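Local structure of peroxisomal acyl-CoA oxidase 1A (Solanum lycopersicum, 2FON) at residues Met148-Gly160 and Lys192-Val206. The protein probably catalyses the FAD-dependent oxidation of acyl-CoA thioesters in peroxisomal fatty acid beta-oxidation. Numbering follows the deposited sequence.
Sequences MQIIGCYAQTELG and KWWPGGLGKVSTHAV. With FAD (flavin-adenine dinucleotide), chain E.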
loop_
_atom_site.group_PDB
_atom_site.type_symbol
_atom_site.label_atom_id
_atom_site.label_comp_id
_atom_site.label_asym_id
_atom_site.label_seq_id
_atom_site.Cartn_x
_atom_site.Cartn_y
_atom_site.Cartn_z
ATOM N N MET B 148 -19.310 19.981 -25.942
ATOM C CA MET B 148 -19.326 18.544 -26.033
ATOM C C MET B 148 -20.075 18.074 -27.227
ATOM O O MET B 148 -20.756 17.074 -27.130
ATOM C CB MET B 148 -19.969 17.895 -24.792
ATOM C CG MET B 148 -19.260 18.225 -23.480
ATOM S SD MET B 148 -19.574 17.075 -22.138
ATOM C CE MET B 148 -18.552 15.758 -22.765
ATOM N N GLN B 149 -19.978 18.779 -28.348
ATOM C CA GLN B 149 -20.355 18.188 -29.630
ATOM C C GLN B 149 -19.275 17.205 -30.079
ATOM O O GLN B 149 -19.451 16.526 -31.074
ATOM C CB GLN B 149 -20.579 19.240 -30.707
ATOM C CG GLN B 149 -21.849 20.139 -30.483
ATOM C CD GLN B 149 -21.755 21.486 -31.169
ATOM O OE1 GLN B 149 -21.418 21.583 -32.353
ATOM N NE2 GLN B 149 -22.021 22.534 -30.417
ATOM N N ILE B 150 -18.159 17.133 -29.347
ATOM C CA ILE B 150 -17.148 16.111 -29.557
ATOM C C ILE B 150 -16.582 15.741 -28.218
ATOM O O ILE B 150 -16.598 16.535 -27.313
ATOM C CB ILE B 150 -15.970 16.555 -30.458
ATOM C CG1 ILE B 150 -15.088 17.585 -29.742
ATOM C CG2 ILE B 150 -16.444 17.010 -31.864
ATOM C CD1 ILE B 150 -13.818 17.933 -30.553
ATOM N N ILE B 151 -16.080 14.520 -28.096
ATOM C CA ILE B 151 -15.531 14.087 -26.849
ATOM C C ILE B 151 -14.144 13.541 -27.080
ATOM O O ILE B 151 -13.945 12.588 -27.830
ATOM C CB ILE B 151 -16.415 13.096 -26.159
ATOM C CG1 ILE B 151 -17.724 13.781 -25.801
ATOM C CG2 ILE B 151 -15.725 12.612 -24.908
ATOM C CD1 ILE B 151 -18.886 12.837 -25.493
ATOM N N GLY B 152 -13.191 14.194 -26.435
ATOM C CA GLY B 152 -11.817 14.017 -26.745
ATOM C C GLY B 152 -11.073 13.463 -25.565
ATOM O O GLY B 152 -11.450 13.730 -24.413
ATOM N N CYS B 153 -10.039 12.673 -25.851
ATOM C CA CYS B 153 -9.117 12.204 -24.860
ATOM C C CYS B 153 -7.668 12.563 -25.305
ATOM O O CYS B 153 -7.482 13.209 -26.360
ATOM C CB CYS B 153 -9.301 10.705 -24.754
ATOM S SG CYS B 153 -8.879 9.875 -26.317
ATOM N N TYR B 154 -6.654 12.110 -24.543
ATOM C CA TYR B 154 -5.235 12.468 -24.768
ATOM C C TYR B 154 -4.349 11.226 -24.869
ATOM O O TYR B 154 -3.974 10.630 -23.871
ATOM C CB TYR B 154 -4.799 13.354 -23.621
ATOM C CG TYR B 154 -3.360 13.827 -23.562
ATOM C CD1 TYR B 154 -3.050 15.134 -23.890
ATOM C CD2 TYR B 154 -2.326 13.019 -23.053
ATOM C CE1 TYR B 154 -1.745 15.624 -23.786
ATOM C CE2 TYR B 154 -1.002 13.511 -22.938
ATOM C CZ TYR B 154 -0.734 14.823 -23.308
ATOM O OH TYR B 154 0.529 15.392 -23.245
ATOM N N ALA B 155 -3.978 10.854 -26.085
ATOM C CA ALA B 155 -3.373 9.572 -26.345
ATOM C C ALA B 155 -1.860 9.688 -26.498
ATOM O O ALA B 155 -1.355 9.886 -27.584
ATOM C CB ALA B 155 -3.990 9.018 -27.579
ATOM N N GLN B 156 -1.108 9.570 -25.422
ATOM C CA GLN B 156 0.332 9.683 -25.551
ATOM C C GLN B 156 1.025 8.371 -25.256
ATOM O O GLN B 156 1.742 7.871 -26.110
ATOM C CB GLN B 156 0.847 10.789 -24.688
ATOM C CG GLN B 156 2.320 10.924 -24.604
ATOM C CD GLN B 156 2.685 12.134 -23.714
ATOM O OE1 GLN B 156 2.272 13.290 -23.967
ATOM N NE2 GLN B 156 3.425 11.863 -22.653
ATOM N N THR B 157 0.805 7.815 -24.061
ATOM C CA THR B 157 1.425 6.533 -23.641
ATOM C C THR B 157 1.190 5.458 -24.658
ATOM O O THR B 157 0.144 5.466 -25.277
ATOM C CB THR B 157 0.814 6.067 -22.346
ATOM O OG1 THR B 157 1.026 7.069 -21.377
ATOM C CG2 THR B 157 1.482 4.815 -21.838
ATOM N N GLU B 158 2.158 4.561 -24.861
ATOM C CA GLU B 158 1.991 3.435 -25.748
ATOM C C GLU B 158 2.332 2.206 -24.914
ATOM O O GLU B 158 2.798 2.379 -23.797
ATOM C CB GLU B 158 2.890 3.568 -26.966
ATOM C CG GLU B 158 2.727 4.903 -27.643
ATOM C CD GLU B 158 3.468 5.092 -28.964
ATOM O OE1 GLU B 158 4.496 4.426 -29.248
ATOM O OE2 GLU B 158 2.995 5.953 -29.741
ATOM N N LEU B 159 2.053 0.981 -25.414
ATOM C CA LEU B 159 2.392 -0.231 -24.683
ATOM C C LEU B 159 3.799 -0.156 -24.193
ATOM O O LEU B 159 4.060 -0.493 -23.044
ATOM C CB LEU B 159 2.295 -1.526 -25.541
ATOM C CG LEU B 159 1.015 -2.330 -25.237
ATOM C CD1 LEU B 159 0.932 -3.551 -26.056
ATOM C CD2 LEU B 159 0.898 -2.650 -23.717
ATOM N N GLY B 160 4.699 0.236 -25.093
ATOM C CA GLY B 160 6.120 0.161 -24.857
ATOM C C GLY B 160 6.809 1.417 -24.348
ATOM O O GLY B 160 8.005 1.348 -24.019
ATOM N N LYS B 192 -1.310 2.646 -28.672
ATOM C CA LYS B 192 -1.626 3.493 -27.472
ATOM C C LYS B 192 -2.308 2.653 -26.382
ATOM O O LYS B 192 -3.067 1.731 -26.712
ATOM C CB LYS B 192 -2.532 4.672 -27.830
ATOM C CG LYS B 192 -1.944 5.636 -28.801
ATOM C CD LYS B 192 -0.628 6.213 -28.330
ATOM C CE LYS B 192 -0.056 7.116 -29.396
ATOM N NZ LYS B 192 1.203 7.769 -28.953
ATOM N N TRP B 193 -2.063 2.950 -25.112
ATOM C CA TRP B 193 -2.503 2.095 -24.032
ATOM C C TRP B 193 -2.560 2.973 -22.830
ATOM O O TRP B 193 -1.573 3.634 -22.558
ATOM C CB TRP B 193 -1.395 1.070 -23.769
ATOM C CG TRP B 193 -1.753 -0.048 -22.879
ATOM C CD1 TRP B 193 -1.633 -0.075 -21.530
ATOM C CD2 TRP B 193 -2.293 -1.322 -23.266
ATOM N NE1 TRP B 193 -2.083 -1.273 -21.047
ATOM C CE2 TRP B 193 -2.486 -2.061 -22.092
ATOM C CE3 TRP B 193 -2.657 -1.901 -24.501
ATOM C CZ2 TRP B 193 -3.007 -3.348 -22.095
ATOM C CZ3 TRP B 193 -3.180 -3.195 -24.508
ATOM C CH2 TRP B 193 -3.355 -3.901 -23.311
ATOM N N TRP B 194 -3.680 2.993 -22.101
ATOM C CA TRP B 194 -3.889 3.824 -20.859
ATOM C C TRP B 194 -4.782 5.047 -20.953
ATOM O O TRP B 194 -5.430 5.350 -19.950
ATOM C CB TRP B 194 -2.601 4.285 -20.089
ATOM C CG TRP B 194 -2.038 3.178 -19.280
ATOM C CD1 TRP B 194 -0.849 2.576 -19.451
ATOM C CD2 TRP B 194 -2.718 2.457 -18.228
ATOM N NE1 TRP B 194 -0.718 1.527 -18.556
ATOM C CE2 TRP B 194 -1.854 1.434 -17.800
ATOM C CE3 TRP B 194 -3.954 2.592 -17.609
ATOM C CZ2 TRP B 194 -2.200 0.535 -16.794
ATOM C CZ3 TRP B 194 -4.301 1.701 -16.608
ATOM C CH2 TRP B 194 -3.435 0.680 -16.210
ATOM N N PRO B 195 -4.814 5.746 -22.107
ATOM C CA PRO B 195 -5.440 7.061 -22.154
ATOM C C PRO B 195 -6.917 6.985 -21.776
ATOM O O PRO B 195 -7.718 6.255 -22.429
ATOM C CB PRO B 195 -5.273 7.478 -23.629
ATOM C CG PRO B 195 -4.138 6.636 -24.137
ATOM C CD PRO B 195 -4.288 5.351 -23.418
ATOM N N GLY B 196 -7.301 7.707 -20.738
ATOM C CA GLY B 196 -8.664 7.534 -20.279
ATOM C C GLY B 196 -9.680 8.176 -21.218
ATOM O O GLY B 196 -9.425 9.260 -21.729
ATOM N N GLY B 197 -10.825 7.519 -21.435
ATOM C CA GLY B 197 -11.915 8.092 -22.178
ATOM C C GLY B 197 -11.854 7.590 -23.584
ATOM O O GLY B 197 -12.731 7.865 -24.421
ATOM N N LEU B 198 -10.831 6.804 -23.860
ATOM C CA LEU B 198 -10.551 6.402 -25.228
ATOM C C LEU B 198 -11.171 5.067 -25.508
ATOM O O LEU B 198 -11.609 4.813 -26.594
ATOM C CB LEU B 198 -9.048 6.343 -25.379
ATOM C CG LEU B 198 -8.458 5.623 -26.560
ATOM C CD1 LEU B 198 -8.662 6.425 -27.776
ATOM C CD2 LEU B 198 -6.948 5.396 -26.234
ATOM N N GLY B 199 -11.172 4.194 -24.514
ATOM C CA GLY B 199 -11.745 2.872 -24.637
ATOM C C GLY B 199 -13.004 2.844 -25.463
ATOM O O GLY B 199 -13.024 2.203 -26.490
ATOM N N LYS B 200 -14.029 3.586 -25.031
ATOM C CA LYS B 200 -15.414 3.469 -25.537
ATOM C C LYS B 200 -16.076 4.811 -25.827
ATOM O O LYS B 200 -16.811 4.948 -26.794
ATOM C CB LYS B 200 -16.286 2.731 -24.503
ATOM C CG LYS B 200 -15.874 1.282 -24.207
ATOM C CD LYS B 200 -16.237 0.357 -25.345
ATOM C CE LYS B 200 -15.023 -0.460 -25.753
ATOM N NZ LYS B 200 -15.243 -1.337 -26.967
ATOM N N VAL B 201 -15.817 5.801 -24.987
ATOM C CA VAL B 201 -16.520 7.067 -25.081
ATOM C C VAL B 201 -16.005 8.042 -26.130
ATOM O O VAL B 201 -16.766 8.505 -26.918
ATOM C CB VAL B 201 -16.544 7.789 -23.773
ATOM C CG1 VAL B 201 -17.605 8.953 -23.868
ATOM C CG2 VAL B 201 -16.878 6.843 -22.656
ATOM N N SER B 202 -14.729 8.366 -26.129
ATOM C CA SER B 202 -14.205 9.382 -27.001
ATOM C C SER B 202 -14.499 9.281 -28.501
ATOM O O SER B 202 -14.276 8.215 -29.130
ATOM C CB SER B 202 -12.693 9.382 -26.876
ATOM O OG SER B 202 -12.286 10.365 -25.976
ATOM N N THR B 203 -14.871 10.433 -29.088
ATOM C CA THR B 203 -14.915 10.608 -30.546
ATOM C C THR B 203 -13.599 11.086 -31.155
ATOM O O THR B 203 -13.324 10.838 -32.326
ATOM C CB THR B 203 -16.027 11.570 -30.998
ATOM O OG1 THR B 203 -15.730 12.916 -30.568
ATOM C CG2 THR B 203 -17.409 11.119 -30.476
ATOM N N HIS B 204 -12.770 11.780 -30.391
ATOM C CA HIS B 204 -11.500 12.262 -30.966
ATOM C C HIS B 204 -10.418 12.126 -29.929
ATOM O O HIS B 204 -10.693 11.990 -28.705
ATOM C CB HIS B 204 -11.555 13.764 -31.323
ATOM C CG HIS B 204 -12.574 14.117 -32.348
ATOM N ND1 HIS B 204 -13.925 13.946 -32.141
ATOM C CD2 HIS B 204 -12.438 14.623 -33.593
ATOM C CE1 HIS B 204 -14.578 14.314 -33.227
ATOM N NE2 HIS B 204 -13.699 14.727 -34.126
ATOM N N ALA B 205 -9.175 12.184 -30.422
ATOM C CA ALA B 205 -8.023 12.281 -29.552
ATOM C C ALA B 205 -7.001 13.265 -30.105
ATOM O O ALA B 205 -6.927 13.446 -31.320
ATOM C CB ALA B 205 -7.407 10.931 -29.436
ATOM N N VAL B 206 -6.229 13.888 -29.207
ATOM C CA VAL B 206 -4.910 14.383 -29.545
ATOM C C VAL B 206 -4.053 13.161 -29.411
ATOM O O VAL B 206 -4.029 12.546 -28.352
ATOM C CB VAL B 206 -4.422 15.406 -28.561
ATOM C CG1 VAL B 206 -2.996 15.816 -28.884
ATOM C CG2 VAL B 206 -5.349 16.649 -28.579
HETATM P PA FAD E . 8.109 3.289 -16.683
HETATM O O1A FAD E . 8.762 4.552 -17.086
HETATM O O2A FAD E . 8.140 2.230 -17.751
HETATM O O5B FAD E . 8.778 2.851 -15.332
HETATM C C5B FAD E . 8.877 1.482 -15.040
HETATM C C4B FAD E . 9.835 1.334 -13.846
HETATM O O4B FAD E . 11.123 1.667 -14.282
HETATM C C3B FAD E . 9.509 2.328 -12.734
HETATM O O3B FAD E . 9.897 1.707 -11.570
HETATM C C2B FAD E . 10.384 3.512 -13.015
HETATM O O2B FAD E . 10.813 4.221 -11.902
HETATM C C1B FAD E . 11.591 2.791 -13.584
HETATM N N9A FAD E . 12.304 3.655 -14.499
HETATM C C8A FAD E . 11.896 4.073 -15.725
HETATM N N7A FAD E . 12.835 4.901 -16.202
HETATM C C5A FAD E . 13.833 4.998 -15.300
HETATM C C6A FAD E . 15.060 5.663 -15.299
HETATM N N6A FAD E . 15.430 6.424 -16.350
HETATM N N1A FAD E . 15.884 5.535 -14.203
HETATM C C2A FAD E . 15.498 4.794 -13.123
HETATM N N3A FAD E . 14.297 4.122 -13.144
HETATM C C4A FAD E . 13.490 4.221 -14.213
HETATM N N1 FAD E . -1.308 8.165 -20.460
HETATM C C2 FAD E . -1.861 9.024 -21.399
HETATM O O2 FAD E . -1.166 9.368 -22.351
HETATM N N3 FAD E . -3.163 9.503 -21.261
HETATM C C4 FAD E . -3.914 9.101 -20.171
HETATM O O4 FAD E . -5.068 9.487 -20.055
HETATM C C4X FAD E . -3.375 8.226 -19.216
HETATM N N5 FAD E . -4.123 7.780 -18.126
HETATM C C5X FAD E . -3.546 6.915 -17.224
HETATM C C6 FAD E . -4.304 6.471 -16.175
HETATM C C7 FAD E . -3.762 5.565 -15.307
HETATM C C7M FAD E . -4.670 5.171 -14.202
HETATM C C8 FAD E . -2.445 5.097 -15.459
HETATM C C8M FAD E . -1.785 4.133 -14.502
HETATM C C9 FAD E . -1.677 5.554 -16.508
HETATM C C9A FAD E . -2.237 6.465 -17.398
HETATM N N10 FAD E . -1.517 6.922 -18.488
HETATM C C10 FAD E . -2.073 7.768 -19.385
HETATM C "C1'" FAD E . -0.091 6.520 -18.738
HETATM C "C2'" FAD E . 0.638 7.253 -17.604
HETATM O "O2'" FAD E . 0.451 8.618 -17.741
HETATM C "C3'" FAD E . 2.144 7.114 -17.504
HETATM O "O3'" FAD E . 2.813 7.732 -18.578
HETATM C "C4'" FAD E . 2.604 5.702 -17.309
HETATM O "O4'" FAD E . 2.047 5.195 -16.082
HETATM C "C5'" FAD E . 4.097 5.832 -17.252
HETATM O "O5'" FAD E . 4.403 4.631 -16.593
HETATM P P FAD E . 5.353 3.529 -17.200
HETATM O O1P FAD E . 4.640 2.225 -17.218
HETATM O O2P FAD E . 6.011 3.933 -18.498
HETATM O O3P FAD E . 6.596 3.603 -16.176
#
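Both segments grip the pyrimidine edge of one flavin: Y154, Q156 and T157 from 148-160 and G196 from 192-206, joined where P195 CB meets Y154 O at 3.4 Å. Flavin O2 accepts from the backbone N of Q156 and of T157, the latter at 3.0 Å, while T157 OG1 donates to N1 at 2.7 Å. N3 donates to Y154 O, and G196 N bonds O4 at 2.9 Å. The W194 indole lies against the benzenoid ring, near C8 and C9, with W193 CD1 over the opposite face of W194. L159 CD2 sits over the W193 five-membered ring, 3.7 Å from its centroid, a CH-pi contact. K192 turns at its second torsion (chi2 -57°), then runs extended past T157 O. Its NZ is bonded to Q156 O at 2.9 Å. The same NZ is salt-bridged to E158 OE2 at 2.7 Å through the carboxylate's anti lone pair. T170 also bonds OE2 and Y208 O takes NZ, so each end of this buried ion pair has a further partner. Strands 152-155 and 204-206 pair in parallel: H204 N to I151 O, C153 N to H204 O, V206 N to C153 O and A155 N to V206 O. Just before the first bridge, T203 OG1 accepts from I151 N at 3.0 Å. C153 SG packs on A205 CB and L198 CB. This FAD-binding corner belongs to the acyl-CoA dehydrogenase-type middle beta domain: strand 204-213 continues its mixed sheet, strand 192-196 pairs with 258-263, helix 118-132 packs on I150, Y154 and V206, and the second subunit meets L159 and W193.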